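Local coordinates for halogenase (Chondromyces crocatus, PDB 3E1T), which probably catalyses FAD-dependent chlorination during the biosynthesis of chondrochloren in a myxobacterium, at residues A[9-14]-A[145-150]; A[24-27]-A[32-35]. All blocks are in the same frame, centred on the assembly; numbering follows the deposited sequence.

Overall arrangement
Both interactions lie in the FAD-binding part of the halogenase, their centres about 12 Å apart, and both involve its five-stranded parallel sheet. Interaction 1 covers one face of strand 10-13 with strand 143-150 of a second, mixed sheet. Interaction 2 packs helix 17-27 against the adjacent strand 33-36. Along the chain, interaction 2 is nested within the long loop that interaction 1 closes. The two are joined by the pairing of strands 10-13 and 33-36, with probable hydrogen bonds from Val12 N to Leu34 O and from Leu34 N to Leu10 O. Together they illustrate how a dinucleotide-binding sheet is covered by a helix and by a second sheet.

Interaction 1 (A[9-14]-A[145-150]); sequences DLIVIG and VGVRYR. With FAD (flavin-adenine dinucleotide), chain C.
Ile11 and Val147 meet methyl to methyl, tip to tip, and with Ile13 they make up an entirely apolar contact between two sheets. Ile11 CG2 lies 4.2 Å from Val147 CG2. With CG1 beside the backbone N (chi1 -61°), the CG2 methyl of Ile11 is left opposite that nitrogen and meets the valine, while CG1 and CD1 extend toward the backbone at Gly146. The other branch of Val147, CG1, is met by Ile13 CD1, again at 4.2 Å, so that one valine fork serves two isoleucines two residues apart on the same strand face. The backbones remain well separated, with Ile11 CA and Gly146 CA 7.6 Å apart, as expected of layers packed through their side chains rather than strands paired in one sheet.

A second kind of contact involves the cofactor. Ile13 divides its side chain between two tasks: CD1 faces Val147, whereas CG2 touches the adenine of FAD, 3.6 Å from its atom N1A. Just beyond, Gly14 CA comes within 3.3 Å of the ribose oxygen O4B of FAD. With phi at 114° and no side chain, Gly14 lets the ribose come close to the chain; it fits the first glycine of a Rossmann-type GxGxxG pattern.

In its own sheet, strand 143-150 carries a classic beta bulge, where Val145 and Gly146 both face Leu138. Ile164 of strand 163-166 touches both Ile11 and Val147, Ala159 and Ala161 of strand 156-161 border Ile11, and Val134 of strand 133-140 reaches Ile13, all part of the apolar layer between the parallel sheet and the mixed one.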
loop_
_atom_site.group_PDB
_atom_site.type_symbol
_atom_site.label_atom_id
_atom_site.label_comp_id
_atom_site.label_asym_id
_atom_site.label_seq_id
_atom_site.Cartn_x
_atom_site.Cartn_y
_atom_site.Cartn_z
ATOM N N ASP A 9 -7.866 -3.605 26.267
ATOM C CA ASP A 9 -8.700 -4.418 25.387
ATOM C C ASP A 9 -7.875 -4.782 24.138
ATOM O O ASP A 9 -8.013 -5.875 23.600
ATOM C CB ASP A 9 -10.010 -3.710 25.014
ATOM C CG ASP A 9 -10.898 -3.407 26.229
ATOM O OD1 ASP A 9 -11.134 -2.206 26.488
ATOM O OD2 ASP A 9 -11.375 -4.353 26.902
ATOM N N LEU A 10 -6.985 -3.874 23.725
ATOM C CA LEU A 10 -6.231 -4.010 22.471
ATOM C C LEU A 10 -4.875 -3.347 22.576
ATOM O O LEU A 10 -4.774 -2.222 23.053
ATOM C CB LEU A 10 -7.012 -3.360 21.313
ATOM C CG LEU A 10 -6.355 -3.132 19.940
ATOM C CD1 LEU A 10 -6.029 -4.473 19.276
ATOM C CD2 LEU A 10 -7.275 -2.299 19.037
ATOM N N ILE A 11 -3.840 -4.045 22.111
ATOM C CA ILE A 11 -2.531 -3.429 21.909
ATOM C C ILE A 11 -2.209 -3.408 20.420
ATOM O O ILE A 11 -2.204 -4.457 19.764
ATOM C CB ILE A 11 -1.405 -4.168 22.658
ATOM C CG1 ILE A 11 -1.668 -4.138 24.174
ATOM C CG2 ILE A 11 -0.045 -3.526 22.333
ATOM C CD1 ILE A 11 -1.007 -5.264 24.954
ATOM N N VAL A 12 -1.937 -2.208 19.905
ATOM C CA VAL A 12 -1.531 -2.023 18.522
ATOM C C VAL A 12 -0.041 -1.713 18.457
ATOM O O VAL A 12 0.454 -0.838 19.172
ATOM C CB VAL A 12 -2.370 -0.919 17.838
ATOM C CG1 VAL A 12 -1.895 -0.673 16.412
ATOM C CG2 VAL A 12 -3.830 -1.330 17.831
ATOM N N ILE A 13 0.661 -2.470 17.619
ATOM C CA ILE A 13 2.082 -2.305 17.390
ATOM C C ILE A 13 2.332 -1.498 16.111
ATOM O O ILE A 13 2.258 -2.039 14.988
ATOM C CB ILE A 13 2.781 -3.677 17.217
ATOM C CG1 ILE A 13 2.264 -4.704 18.246
ATOM C CG2 ILE A 13 4.298 -3.483 17.199
ATOM C CD1 ILE A 13 2.808 -6.120 18.067
ATOM N N GLY A 14 2.649 -0.221 16.279
ATOM C CA GLY A 14 2.995 0.665 15.162
ATOM C C GLY A 14 1.952 1.749 15.005
ATOM O O GLY A 14 0.766 1.476 15.115
ATOM N N VAL A 145 -1.466 -12.907 24.098
ATOM C CA VAL A 145 -1.990 -12.362 25.364
ATOM C C VAL A 145 -1.325 -11.070 25.798
ATOM O O VAL A 145 -1.810 -10.393 26.702
ATOM C CB VAL A 145 -1.970 -13.395 26.548
ATOM C CG1 VAL A 145 -3.138 -14.376 26.443
ATOM C CG2 VAL A 145 -0.652 -14.121 26.639
ATOM N N GLY A 146 -0.214 -10.736 25.158
ATOM C CA GLY A 146 0.474 -9.495 25.464
ATOM C C GLY A 146 1.682 -9.267 24.598
ATOM O O GLY A 146 1.879 -9.962 23.600
ATOM N N VAL A 147 2.481 -8.277 24.972
ATOM C CA VAL A 147 3.714 -7.973 24.269
ATOM C C VAL A 147 4.850 -7.693 25.252
ATOM O O VAL A 147 4.601 -7.299 26.394
ATOM C CB VAL A 147 3.554 -6.747 23.306
ATOM C CG1 VAL A 147 2.537 -7.043 22.196
ATOM C CG2 VAL A 147 3.188 -5.472 24.079
ATOM N N ARG A 148 6.086 -7.923 24.814
ATOM C CA ARG A 148 7.260 -7.371 25.488
ATOM C C ARG A 148 7.764 -6.195 24.671
ATOM O O ARG A 148 7.895 -6.305 23.449
ATOM C CB ARG A 148 8.381 -8.413 25.640
ATOM C CG ARG A 148 9.794 -7.787 25.715
ATOM C CD ARG A 148 10.897 -8.729 26.185
ATOM N NE ARG A 148 10.755 -10.096 25.686
ATOM C CZ ARG A 148 10.272 -11.096 26.411
ATOM N NH1 ARG A 148 9.888 -10.876 27.659
ATOM N NH2 ARG A 148 10.168 -12.307 25.889
ATOM N N TYR A 149 8.052 -5.080 25.339
ATOM C CA TYR A 149 8.592 -3.890 24.681
ATOM C C TYR A 149 9.686 -3.219 25.507
ATOM O O TYR A 149 9.847 -3.525 26.682
ATOM C CB TYR A 149 7.474 -2.874 24.384
ATOM C CG TYR A 149 6.789 -2.286 25.607
ATOM C CD1 TYR A 149 7.173 -1.049 26.119
ATOM C CD2 TYR A 149 5.744 -2.963 26.238
ATOM C CE1 TYR A 149 6.540 -0.500 27.242
ATOM C CE2 TYR A 149 5.103 -2.428 27.359
ATOM C CZ TYR A 149 5.504 -1.197 27.852
ATOM O OH TYR A 149 4.871 -0.665 28.956
ATOM N N ARG A 150 10.424 -2.307 24.875
ATOM C CA ARG A 150 11.319 -1.390 25.585
ATOM C C ARG A 150 10.697 -0.002 25.523
ATOM O O ARG A 150 10.283 0.438 24.446
ATOM C CB ARG A 150 12.708 -1.334 24.946
ATOM C CG ARG A 150 13.264 -2.656 24.450
ATOM C CD ARG A 150 14.609 -2.437 23.764
ATOM N NE ARG A 150 15.694 -2.251 24.732
ATOM C CZ ARG A 150 16.890 -1.743 24.441
ATOM N NH1 ARG A 150 17.177 -1.351 23.203
ATOM N NH2 ARG A 150 17.808 -1.624 25.391
HETATM P PA FAD C . 3.933 1.852 8.113
HETATM O O1A FAD C . 3.509 3.127 7.433
HETATM O O2A FAD C . 5.230 1.288 7.648
HETATM O O5B FAD C . 4.046 2.170 9.693
HETATM C C5B FAD C . 4.370 1.155 10.630
HETATM C C4B FAD C . 4.876 1.801 11.924
HETATM O O4B FAD C . 5.317 0.820 12.840
HETATM C C3B FAD C . 6.070 2.711 11.654
HETATM O O3B FAD C . 5.767 3.986 12.174
HETATM C C2B FAD C . 7.221 2.092 12.419
HETATM O O2B FAD C . 7.988 3.090 13.032
HETATM C C1B FAD C . 6.512 1.237 13.452
HETATM N N9A FAD C . 7.248 0.041 13.903
HETATM C C8A FAD C . 8.047 -0.808 13.180
HETATM N N7A FAD C . 8.486 -1.778 14.016
HETATM C C5A FAD C . 7.969 -1.570 15.251
HETATM C C6A FAD C . 8.092 -2.240 16.479
HETATM N N6A FAD C . 8.946 -3.259 16.639
HETATM N N1A FAD C . 7.415 -1.754 17.572
HETATM C C2A FAD C . 6.656 -0.614 17.491
HETATM N N3A FAD C . 6.555 0.042 16.282
HETATM C C4A FAD C . 7.190 -0.429 15.186
HETATM N N1 FAD C . 1.174 3.761 -0.640
HETATM C C2 FAD C . 0.277 4.720 -1.021
HETATM O O2 FAD C . -0.830 4.720 -0.488
HETATM N N3 FAD C . 0.631 5.638 -1.993
HETATM C C4 FAD C . 1.893 5.607 -2.577
HETATM O O4 FAD C . 2.220 6.437 -3.428
HETATM C C4X FAD C . 2.798 4.623 -2.198
HETATM N N5 FAD C . 4.061 4.558 -2.753
HETATM C C5X FAD C . 4.944 3.575 -2.350
HETATM C C6 FAD C . 6.222 3.493 -2.912
HETATM C C7 FAD C . 7.110 2.488 -2.496
HETATM C C7M FAD C . 8.385 2.280 -3.263
HETATM C C8 FAD C . 6.721 1.562 -1.521
HETATM C C8M FAD C . 7.562 0.349 -1.194
HETATM C C9 FAD C . 5.453 1.657 -0.959
HETATM C C9A FAD C . 4.559 2.654 -1.367
HETATM N N10 FAD C . 3.307 2.728 -0.786
HETATM C C10 FAD C . 2.424 3.701 -1.205
HETATM C "C1'" FAD C . 2.925 1.805 0.358
HETATM C "C2'" FAD C . 2.953 2.470 1.739
HETATM O "O2'" FAD C . 4.292 2.820 2.025
HETATM C "C3'" FAD C . 2.447 1.507 2.824
HETATM O "O3'" FAD C . 1.418 0.681 2.323
HETATM C "C4'" FAD C . 1.866 2.183 4.067
HETATM O "O4'" FAD C . 2.863 2.966 4.685
HETATM C "C5'" FAD C . 1.383 1.112 5.045
HETATM O "O5'" FAD C . 1.155 1.689 6.301
HETATM P P FAD C . 1.291 0.830 7.651
HETATM O O1P FAD C . 0.508 1.522 8.747
HETATM O O2P FAD C . 0.771 -0.558 7.447
HETATM O O3P FAD C . 2.850 0.703 7.918
#

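Interaction 2 (A[24-27]-A[32-35]); sequences SFVA and RVLL
Ser24 OG is gripped by two hydrogen bonds, to Ser20 O in the preceding turn and to Ser121 OG of helix 110-123, in the same last turn of helix 17-27 from which Val26 and Ala27 meet Val33. The helix end has a further polar tie, for Val26 O is hydrogen-bonded to His31 ND1 in the short connection to the strand.

Between helix and strand the contact itself is apolar and depends on one methyl group. Val33 CG1 sits against the junction of Val26 and Ala27, 3.9 Å from Ala27 CB and 3.8 Å from the backbone atom Ala27 N. Val26 reaches the same methyl from a direction roughly at right angles to that of Ala27 CB, its own CG1 lying 4.2 Å from Val33 CG1, and the two valine side chains cross obliquely. Val33 CB already points at the helix; its CG1 nearly eclipses the backbone N (chi1 8°), a strained rotation as modelled.

Around this centre, Leu10 of strand 10-13 touches both valines, and Ile330 of helix 315-333 covers Val26. Arg32, at the entry to the strand, forms a salt bridge with Asp9.

Strand 10-13, helix 17-27 and strand 33-36 form a beta-alpha-beta unit with two parallel, neighbouring strands. Such a unit is characteristic of Rossmann-type dinucleotide-binding folds, and here it belongs to the FAD-binding part of the enzyme.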
loop_
_atom_site.group_PDB
_atom_site.type_symbol
_atom_site.label_atom_id
_atom_site.label_comp_id
_atom_site.label_asym_id
_atom_site.label_seq_id
_atom_site.Cartn_x
_atom_site.Cartn_y
_atom_site.Cartn_z
ATOM N N SER A 24 -7.796 4.246 16.794
ATOM C CA SER A 24 -8.886 5.227 16.849
ATOM C C SER A 24 -10.270 4.593 16.811
ATOM O O SER A 24 -11.123 4.939 17.620
ATOM C CB SER A 24 -8.763 6.258 15.727
ATOM O OG SER A 24 -7.533 6.939 15.810
ATOM N N PHE A 25 -10.490 3.665 15.880
ATOM C CA PHE A 25 -11.817 3.062 15.658
ATOM C C PHE A 25 -12.327 2.190 16.812
ATOM O O PHE A 25 -13.536 2.020 16.985
ATOM C CB PHE A 25 -11.826 2.213 14.372
ATOM C CG PHE A 25 -11.979 3.004 13.096
ATOM C CD1 PHE A 25 -12.671 4.211 13.073
ATOM C CD2 PHE A 25 -11.455 2.515 11.909
ATOM C CE1 PHE A 25 -12.821 4.929 11.882
ATOM C CE2 PHE A 25 -11.598 3.225 10.717
ATOM C CZ PHE A 25 -12.285 4.433 10.704
ATOM N N VAL A 26 -11.414 1.581 17.558
ATOM C CA VAL A 26 -11.819 0.757 18.688
ATOM C C VAL A 26 -12.048 1.652 19.921
ATOM O O VAL A 26 -13.018 1.465 20.648
ATOM C CB VAL A 26 -10.813 -0.396 18.982
ATOM C CG1 VAL A 26 -11.217 -1.163 20.251
ATOM C CG2 VAL A 26 -10.721 -1.361 17.793
ATOM N N ALA A 27 -11.160 2.623 20.133
ATOM C CA ALA A 27 -11.300 3.587 21.226
ATOM C C ALA A 27 -12.578 4.415 21.097
ATOM O O ALA A 27 -13.230 4.716 22.103
ATOM C CB ALA A 27 -10.089 4.486 21.300
ATOM N N ARG A 32 -10.399 0.139 25.918
ATOM C CA ARG A 32 -9.045 0.486 26.356
ATOM C C ARG A 32 -8.027 0.025 25.310
ATOM O O ARG A 32 -7.830 -1.171 25.117
ATOM C CB ARG A 32 -8.710 -0.164 27.716
ATOM C CG ARG A 32 -9.831 -0.089 28.763
ATOM C CD ARG A 32 -9.454 -0.730 30.108
ATOM N NE ARG A 32 -9.135 -2.170 30.076
ATOM C CZ ARG A 32 -9.997 -3.163 29.835
ATOM N NH1 ARG A 32 -11.274 -2.916 29.550
ATOM N NH2 ARG A 32 -9.575 -4.423 29.858
ATOM N N VAL A 33 -7.392 0.972 24.630
ATOM C CA VAL A 33 -6.341 0.602 23.683
ATOM C C VAL A 33 -5.018 1.314 23.939
ATOM O O VAL A 33 -4.982 2.510 24.235
ATOM C CB VAL A 33 -6.805 0.598 22.156
ATOM C CG1 VAL A 33 -8.201 1.173 21.962
ATOM C CG2 VAL A 33 -5.757 1.240 21.212
ATOM N N LEU A 34 -3.949 0.526 23.862
ATOM C CA LEU A 34 -2.578 0.993 23.896
ATOM C C LEU A 34 -2.022 0.875 22.475
ATOM O O LEU A 34 -2.290 -0.103 21.776
ATOM C CB LEU A 34 -1.756 0.079 24.807
ATOM C CG LEU A 34 -0.468 0.473 25.542
ATOM C CD1 LEU A 34 0.497 -0.699 25.523
ATOM C CD2 LEU A 34 0.214 1.736 25.044
ATOM N N LEU A 35 -1.243 1.866 22.064
ATOM C CA LEU A 35 -0.558 1.819 20.791
ATOM C C LEU A 35 0.893 2.175 21.038
ATOM O O LEU A 35 1.193 3.246 21.574
ATOM C CB LEU A 35 -1.249 2.762 19.788
ATOM C CG LEU A 35 -0.683 3.415 18.514
ATOM C CD1 LEU A 35 0.779 3.174 18.197
ATOM C CD2 LEU A 35 -1.583 3.093 17.326
#